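Local structure of pseudoalteromonas arctica PAMC 21717 (Pseudoalteromonas arctica, 5YL7) at residues A[142-147]-A[179-184]; A[146-149]-A[154-157]; A[288-293]-A[332-337]. The protein cleaves peptide bonds as a cold-active, calcium-binding serine protease of the subtilase family. One frame throughout, in Å; residues are numbered along the deposited sequence.

Contact 1: A[142-147]-A[179-184]; sequences DIADGI and SSTTQN
Two residues ahead of A144, which meets T181 across the contact, the carboxylate oxygen OD1 of D142 is gripped by two groups: R73 NH2 through a salt bridge and S62 OG through a hydrogen bond. OD2 of D145 takes a second salt bridge from the same R73 nitrogen, and since G72 and D74 beside that arginine bind calcium, the two carboxylates tie this flank of the helix to the calcium-binding loop. The flank that faces 179-184 is apolar instead. Here the CA atoms of A144 and T182 come within 5.3 Å, a close approach for two helices, made with nothing larger than a methyl on the A144 side. That methyl, CB, lies 3.7 Å from CG2 of T181 and 3.8 Å from the backbone O of the same threonine, and thus rests on both side chain and main chain. T181 turns its methyl to this task because CG2 stands opposite its own N while OG1 (chi1 -64°) lies on the N side.

The pair illustrates how neighbouring helices on one face of the parallel sheet of a subtilisin-like alpha/beta fold pack: helix 140-150 is joined by a long loop to strand 167-170, and helix 180-191 comes after that strand and before strand 195-199. I147 shows the layering. Its extended chain (chi2 167°) ends in CD1, which reaches only to 4.5 Å from CG2 of T182, a loose touch, while the side chain also packs on I168 and M170 of the strand. S179 occupies the N-cap position of the second helix, and T182 packs on C215, the disulfide partner of C178.

Contact 2: A[146-149]-A[154-157]; sequences GIIW and SVSG
The indole of W149 is the one flat side-chain group here, and it is not its ring but its CB that meets V155, at 4.0 Å from CG2. With CG opposite the backbone N (chi1 -176°), the ring swings toward the sheet, where the tryptophan packs on V128 and V130 of strand 126-131 and on M60 and I158 of nearby loops. At its polar edge NE1 is hydrogen-bonded to P159 O, which helps to fix the rotation of the ring.

The setting is the end of a helix in a beta-alpha-beta crossover: helix 140-150 follows strand 126-131, and the loop holding 154-157 doubles back alongside its last turn before strand 167-170. V155 makes the side-chain part of the loop's contact with the helix. Its CG2 branch sits against I148 and W149, touching CG2 of I148 at 3.8 Å as well as the tryptophan CB. The I148 and V155 side chains meet at a slant, through these CG2 methyls. V155 also packs on R73, so the helix, this loop and the calcium-binding loop come together around one valine.

S154, whose CB leads away from the helix, contributes through its backbone: its O lies 3.7 Å from CG2 of I148.

Contact 3: A[288-293]-A[332-337]; sequences AGVAAL and AAAVAA
L293 and V335 form the tight end of this contact: CG2 of V335 presses against CB of L293 at 3.6 Å, with L293 CD1 a little farther off at 4.2 Å. The branch that does the touching is the one on the backbone-N side of V335, since CG1 takes the position opposite N (chi1 162°). At V290, a turn earlier on helix 280-297, the gap to A334, the residue before V335, is wider: their CA atoms are 7.5 Å apart, against 6.5 Å for those of L293 and V335. There CG1 of V290 bridges the gap to CB of A334 at 3.7 Å.

The outer side is quite different. A336 is exposed, on the outward side of its helix, whereas A334 turns toward helix 280-297. L310 and L21 close round V290, L23 lies on L293, and T29 on V335. A288 and A291, turned from helix 331-338, pack on V167 of the central sheet. This is the layering of a subtilase: an outer C-terminal helix, 331-338, packs on the buried helix 280-297, whose start probably carries the catalytic serine.

In the fold
Contacts 1 and 2 are built on the same helix, 140-150, share G146 and I147, and have centres 10 Å apart; the carbonyl of D145 touches V155, so the two form one continuous patch. One face of the helix meets helix 180-191 while its last turn meets the following loop. Contact 3 comes later in the chain, its centre 26 Å from contact 1 and 28 Å from contact 2, with nearest atoms about 13 Å away in each case. Strand 167-170 lies between: I147 meets I168 and M170, helix 280-297 the alternate V167 and N169, consistent with opposite faces of the sheet. Two helix-helix packings and one helix-loop contact thus flank one subtilase sheet.

Contact 1: A[142-147]-A[179-184]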
# COMPACT_ATOMS: atom_id res chain seq x y z
N ASP A 142 17.35 -5.12 -0.49
CA ASP A 142 16.37 -5.71 -1.39
C ASP A 142 15.20 -4.76 -1.63
O ASP A 142 14.70 -4.67 -2.77
CB ASP A 142 15.83 -7.02 -0.81
CG ASP A 142 16.87 -8.16 -0.77
OD1 ASP A 142 17.86 -8.13 -1.52
OD2 ASP A 142 16.52 -9.16 -0.10
N ILE A 143 14.72 -4.12 -0.61
CA ILE A 143 13.66 -3.11 -0.73
C ILE A 143 14.08 -2.02 -1.69
O ILE A 143 13.31 -1.59 -2.57
CB ILE A 143 13.22 -2.59 0.62
CG1 ILE A 143 12.67 -3.76 1.46
CG2 ILE A 143 12.26 -1.46 0.46
CD1 ILE A 143 12.58 -3.47 2.93
N ALA A 144 15.30 -1.54 -1.54
CA ALA A 144 15.81 -0.45 -2.40
C ALA A 144 15.91 -0.87 -3.82
O ALA A 144 15.49 -0.14 -4.74
CB ALA A 144 17.15 0.03 -1.87
N ASP A 145 16.39 -2.08 -4.11
CA ASP A 145 16.39 -2.58 -5.48
C ASP A 145 14.97 -2.72 -6.06
O ASP A 145 14.71 -2.51 -7.23
CB ASP A 145 17.20 -3.85 -5.57
CG ASP A 145 18.68 -3.63 -5.50
OD1 ASP A 145 19.14 -2.48 -5.74
OD2 ASP A 145 19.40 -4.64 -5.32
N GLY A 146 14.04 -3.10 -5.15
CA GLY A 146 12.66 -3.12 -5.55
C GLY A 146 12.09 -1.77 -6.03
O GLY A 146 11.38 -1.69 -7.01
N ILE A 147 12.47 -0.74 -5.25
CA ILE A 147 12.05 0.64 -5.61
C ILE A 147 12.63 1.01 -6.97
O ILE A 147 11.89 1.47 -7.86
CB ILE A 147 12.56 1.64 -4.57
CG1 ILE A 147 11.88 1.39 -3.17
CG2 ILE A 147 12.42 3.05 -5.03
CD1 ILE A 147 12.53 2.13 -2.02
N SER A 179 18.13 5.40 5.33
CA SER A 179 19.45 5.20 4.90
C SER A 179 19.78 5.76 3.56
O SER A 179 18.85 5.99 2.73
CB SER A 179 19.80 3.74 4.88
OG SER A 179 19.26 3.13 3.71
N SER A 180 21.02 5.99 3.28
CA SER A 180 21.44 6.49 1.99
C SER A 180 21.01 5.50 0.87
O SER A 180 20.65 5.99 -0.18
CB SER A 180 22.96 6.62 1.83
OG SER A 180 23.29 7.74 2.64
N THR A 181 21.06 4.20 1.08
CA THR A 181 20.69 3.22 0.05
C THR A 181 19.19 3.48 -0.29
O THR A 181 18.83 3.46 -1.44
CB THR A 181 20.85 1.82 0.64
OG1 THR A 181 22.26 1.63 0.93
CG2 THR A 181 20.42 0.71 -0.31
N THR A 182 18.35 3.66 0.72
CA THR A 182 16.94 3.87 0.48
C THR A 182 16.69 5.23 -0.21
O THR A 182 15.93 5.28 -1.17
CB THR A 182 16.14 3.78 1.76
OG1 THR A 182 16.48 2.51 2.40
CG2 THR A 182 14.67 3.86 1.52
N GLN A 183 17.28 6.31 0.27
CA GLN A 183 17.07 7.61 -0.33
C GLN A 183 17.56 7.60 -1.76
O GLN A 183 16.91 8.18 -2.63
CB GLN A 183 17.78 8.69 0.48
CG GLN A 183 17.48 10.09 -0.01
CD GLN A 183 16.02 10.45 0.21
OE1 GLN A 183 15.57 10.59 1.41
NE2 GLN A 183 15.24 10.64 -0.82
N ASN A 184 18.66 6.96 -2.04
CA ASN A 184 19.16 6.86 -3.43
C ASN A 184 18.15 6.23 -4.36
O ASN A 184 17.89 6.64 -5.48
CB ASN A 184 20.50 6.09 -3.50
CG ASN A 184 21.70 6.84 -3.00
OD1 ASN A 184 21.69 8.04 -2.89
ND2 ASN A 184 22.71 6.08 -2.66

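Contact 2: A[146-149]-A[154-157]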
# COMPACT_ATOMS: atom_id res chain seq x y z
N GLY A 146 14.04 -3.10 -5.15
CA GLY A 146 12.66 -3.12 -5.55
C GLY A 146 12.09 -1.77 -6.03
O GLY A 146 11.38 -1.69 -7.01
N ILE A 147 12.47 -0.74 -5.25
CA ILE A 147 12.05 0.64 -5.61
C ILE A 147 12.63 1.01 -6.97
O ILE A 147 11.89 1.47 -7.86
CB ILE A 147 12.56 1.64 -4.57
CG1 ILE A 147 11.88 1.39 -3.17
CG2 ILE A 147 12.42 3.05 -5.03
CD1 ILE A 147 12.53 2.13 -2.02
N ILE A 148 13.91 0.74 -7.13
CA ILE A 148 14.56 1.07 -8.44
C ILE A 148 13.88 0.35 -9.60
O ILE A 148 13.44 0.97 -10.58
CB ILE A 148 16.06 0.72 -8.36
CG1 ILE A 148 16.77 1.61 -7.36
CG2 ILE A 148 16.70 0.83 -9.78
CD1 ILE A 148 18.09 1.06 -6.93
N TRP A 149 13.77 -0.98 -9.44
CA TRP A 149 13.20 -1.78 -10.55
C TRP A 149 11.75 -1.39 -10.85
O TRP A 149 11.30 -1.37 -11.98
CB TRP A 149 13.36 -3.28 -10.20
CG TRP A 149 12.90 -4.21 -11.29
CD1 TRP A 149 13.64 -4.63 -12.40
CD2 TRP A 149 11.61 -4.81 -11.44
NE1 TRP A 149 12.87 -5.46 -13.14
CE2 TRP A 149 11.62 -5.57 -12.63
CE3 TRP A 149 10.43 -4.76 -10.71
CZ2 TRP A 149 10.53 -6.32 -13.03
CZ3 TRP A 149 9.35 -5.47 -11.18
CH2 TRP A 149 9.41 -6.23 -12.34
N SER A 154 17.32 0.15 -13.62
CA SER A 154 18.07 -1.08 -13.82
C SER A 154 18.72 -1.57 -12.55
O SER A 154 19.30 -0.74 -11.81
CB SER A 154 19.10 -0.87 -14.96
OG SER A 154 18.43 -0.58 -16.16
N VAL A 155 18.61 -2.88 -12.32
CA VAL A 155 19.24 -3.56 -11.20
C VAL A 155 20.06 -4.65 -11.84
O VAL A 155 19.57 -5.45 -12.62
CB VAL A 155 18.19 -4.10 -10.19
CG1 VAL A 155 18.81 -4.94 -9.12
CG2 VAL A 155 17.35 -2.94 -9.65
N SER A 156 21.32 -4.73 -11.42
CA SER A 156 22.18 -5.84 -11.96
C SER A 156 21.60 -7.25 -11.69
O SER A 156 21.07 -7.35 -10.59
CB SER A 156 23.50 -5.75 -11.20
OG SER A 156 24.21 -4.49 -11.37
N GLY A 157 21.55 -8.02 -12.79
CA GLY A 157 21.11 -9.43 -12.75
C GLY A 157 19.63 -9.55 -12.94
O GLY A 157 19.10 -10.64 -12.96

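Contact 3: A[288-293]-A[332-337]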
# COMPACT_ATOMS: atom_id res chain seq x y z
N ALA A 288 -2.14 5.51 -2.42
CA ALA A 288 -1.54 5.07 -3.68
C ALA A 288 -2.61 4.93 -4.72
O ALA A 288 -2.38 5.29 -5.86
CB ALA A 288 -0.78 3.77 -3.47
N GLY A 289 -3.78 4.42 -4.31
CA GLY A 289 -4.86 4.34 -5.31
C GLY A 289 -5.29 5.70 -5.76
O GLY A 289 -5.54 5.90 -6.96
N VAL A 290 -5.44 6.69 -4.87
CA VAL A 290 -5.76 8.05 -5.32
C VAL A 290 -4.68 8.61 -6.18
O VAL A 290 -5.01 9.33 -7.16
CB VAL A 290 -6.20 8.95 -4.14
CG1 VAL A 290 -6.54 10.35 -4.63
CG2 VAL A 290 -7.41 8.35 -3.44
N ALA A 291 -3.41 8.36 -5.88
CA ALA A 291 -2.36 8.78 -6.79
C ALA A 291 -2.56 8.22 -8.20
O ALA A 291 -2.33 8.96 -9.19
CB ALA A 291 -1.00 8.35 -6.23
N ALA A 292 -3.00 6.99 -8.33
CA ALA A 292 -3.34 6.42 -9.61
C ALA A 292 -4.52 7.11 -10.23
O ALA A 292 -4.51 7.28 -11.49
CB ALA A 292 -3.54 4.90 -9.52
N LEU A 293 -5.56 7.47 -9.50
CA LEU A 293 -6.69 8.22 -10.06
C LEU A 293 -6.18 9.52 -10.61
O LEU A 293 -6.57 9.94 -11.74
CB LEU A 293 -7.79 8.44 -9.05
CG LEU A 293 -8.34 7.22 -8.37
CD1 LEU A 293 -9.52 7.61 -7.46
CD2 LEU A 293 -8.74 6.14 -9.36
N ALA A 332 -12.38 12.43 -4.44
CA ALA A 332 -13.15 13.28 -5.41
C ALA A 332 -12.51 14.61 -5.66
O ALA A 332 -12.33 15.06 -6.81
CB ALA A 332 -14.57 13.44 -4.96
N ALA A 333 -12.06 15.26 -4.54
CA ALA A 333 -11.42 16.55 -4.68
C ALA A 333 -10.08 16.48 -5.39
O ALA A 333 -9.68 17.35 -6.14
CB ALA A 333 -11.29 17.23 -3.32
N ALA A 334 -9.30 15.41 -5.11
CA ALA A 334 -8.07 15.20 -5.77
C ALA A 334 -8.22 15.01 -7.29
O ALA A 334 -7.47 15.58 -8.04
CB ALA A 334 -7.32 13.97 -5.14
N VAL A 335 -9.21 14.16 -7.66
CA VAL A 335 -9.44 13.98 -9.12
C VAL A 335 -9.90 15.28 -9.76
O VAL A 335 -9.40 15.58 -10.86
CB VAL A 335 -10.39 12.83 -9.29
CG1 VAL A 335 -11.05 12.79 -10.67
CG2 VAL A 335 -9.75 11.50 -8.92
N ALA A 336 -10.74 16.04 -9.08
CA ALA A 336 -11.13 17.34 -9.61
C ALA A 336 -9.96 18.24 -9.82
O ALA A 336 -9.82 18.95 -10.86
CB ALA A 336 -12.13 18.00 -8.69
N ALA A 337 -9.03 18.27 -8.89
CA ALA A 337 -7.84 19.08 -9.00
C ALA A 337 -6.88 18.63 -10.04
O ALA A 337 -6.09 19.46 -10.56
CB ALA A 337 -7.13 19.18 -7.61